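Local atomic coordinates of GNA33 (Neisseria gonorrhoeae FA 1090, PDB entry 2G5D), a protein that probably cleaves the beta-1,4-glycosidic bond between MurNAc and GlcNAc in peptidoglycan as a lytic transglycosylase, leaving a 1,6-anhydro bond on the MurNAc residue. Residues F189-T192 against A197-G200. Numbering follows the deposited sequence.
Sequences FPIT and AIKG
Phe189 lays its ring across Ile198, the two side chains meeting at about a right angle. CD1 of Ile198 sits over one face of the ring, 4.2 Å from the centroid of the Phe189 ring and 19° off the ring normal, displaced toward the CD2–CE2 side: a CH-pi contact, the flat aromatic supplying an apolar surface. The same rim touches the branch point, with Phe189 CD2 3.9 Å from Ile198 CB. Being beta-branched, Ile198 can serve two partners at once: chi1 of 58° sets CG1 between backbone N and carbonyl carbon, and the extended chi2 of 152° carries CD1 over the ring, while CG2 meets CD1 of Ile191 at 4.0 Å. At the ring's edge, near its plane, Phe189 CE2 lies 3.7 Å from Lys199 O, and CA of Gly200 also faces this edge, where the lack of a side chain leaves room for the ring. Pro190, centre of an inverse gamma turn closed by a hydrogen bond from Ile191 N to Phe189 O (2.9 Å), turns the chain between Phe189 and Ile191, both packing on Ile198. With Phe207 and Val150 also touching Ile198, this is a loop folded back on the strand it leads into, packing over Ile198 in the small mixed sheet of the MltA-specific insert domain.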
loop_
_atom_site.group_PDB
_atom_site.type_symbol
_atom_site.label_atom_id
_atom_site.label_comp_id
_atom_site.label_asym_id
_atom_site.label_seq_id
_atom_site.Cartn_x
_atom_site.Cartn_y
_atom_site.Cartn_z
ATOM N N PHE A 189 7.847 4.295 24.559
ATOM C CA PHE A 189 7.722 4.010 23.131
ATOM C C PHE A 189 6.274 3.676 22.755
ATOM O O PHE A 189 5.549 3.077 23.559
ATOM C CB PHE A 189 8.661 2.867 22.733
ATOM C CG PHE A 189 10.121 3.216 22.827
ATOM C CD1 PHE A 189 10.763 3.270 24.065
ATOM C CD2 PHE A 189 10.860 3.473 21.677
ATOM C CE1 PHE A 189 12.113 3.592 24.157
ATOM C CE2 PHE A 189 12.211 3.794 21.755
ATOM C CZ PHE A 189 12.839 3.852 22.999
ATOM N N PRO A 190 5.853 4.063 21.532
ATOM C CA PRO A 190 4.470 3.882 21.063
ATOM C C PRO A 190 4.112 2.440 20.661
ATOM O O PRO A 190 3.868 2.160 19.485
ATOM C CB PRO A 190 4.394 4.824 19.856
ATOM C CG PRO A 190 5.781 4.845 19.324
ATOM C CD PRO A 190 6.692 4.724 20.511
ATOM N N ILE A 191 4.077 1.540 21.643
ATOM C CA ILE A 191 3.692 0.147 21.413
ATOM C C ILE A 191 2.181 0.011 21.596
ATOM O O ILE A 191 1.608 0.592 22.521
ATOM C CB ILE A 191 4.464 -0.831 22.355
ATOM C CG1 ILE A 191 5.962 -0.803 22.057
ATOM C CG2 ILE A 191 3.970 -2.267 22.228
ATOM C CD1 ILE A 191 6.769 -0.119 23.118
ATOM N N THR A 192 1.540 -0.735 20.699
ATOM C CA THR A 192 0.123 -1.072 20.838
ATOM C C THR A 192 -0.007 -2.597 20.889
ATOM O O THR A 192 0.960 -3.292 21.216
ATOM C CB THR A 192 -0.726 -0.496 19.673
ATOM O OG1 THR A 192 -0.076 0.649 19.110
ATOM C CG2 THR A 192 -2.120 -0.098 20.163
ATOM N N ALA A 197 8.565 -3.625 15.864
ATOM C CA ALA A 197 9.864 -3.067 16.225
ATOM C C ALA A 197 9.699 -1.686 16.844
ATOM O O ALA A 197 8.708 -0.996 16.583
ATOM C CB ALA A 197 10.759 -2.972 14.992
ATOM N N ILE A 198 10.669 -1.290 17.668
ATOM C CA ILE A 198 10.718 0.064 18.223
ATOM C C ILE A 198 11.753 0.910 17.486
ATOM O O ILE A 198 12.815 0.416 17.094
ATOM C CB ILE A 198 10.979 0.099 19.759
ATOM C CG1 ILE A 198 12.292 -0.613 20.120
ATOM C CG2 ILE A 198 9.785 -0.482 20.520
ATOM C CD1 ILE A 198 12.962 -0.086 21.375
ATOM N N LYS A 199 11.425 2.185 17.295
ATOM C CA LYS A 199 12.321 3.121 16.617
ATOM C C LYS A 199 12.784 4.228 17.576
ATOM O O LYS A 199 11.962 4.878 18.232
ATOM C CB LYS A 199 11.643 3.731 15.377
ATOM C CG LYS A 199 10.749 2.778 14.587
ATOM C CD LYS A 199 11.539 1.772 13.767
ATOM C CE LYS A 199 10.615 0.769 13.103
ATOM N NZ LYS A 199 11.288 -0.004 12.026
ATOM N N GLY A 200 14.096 4.436 17.652
ATOM C CA GLY A 200 14.655 5.439 18.553
ATOM C C GLY A 200 16.068 5.886 18.228
ATOM O O GLY A 200 16.577 5.638 17.130
#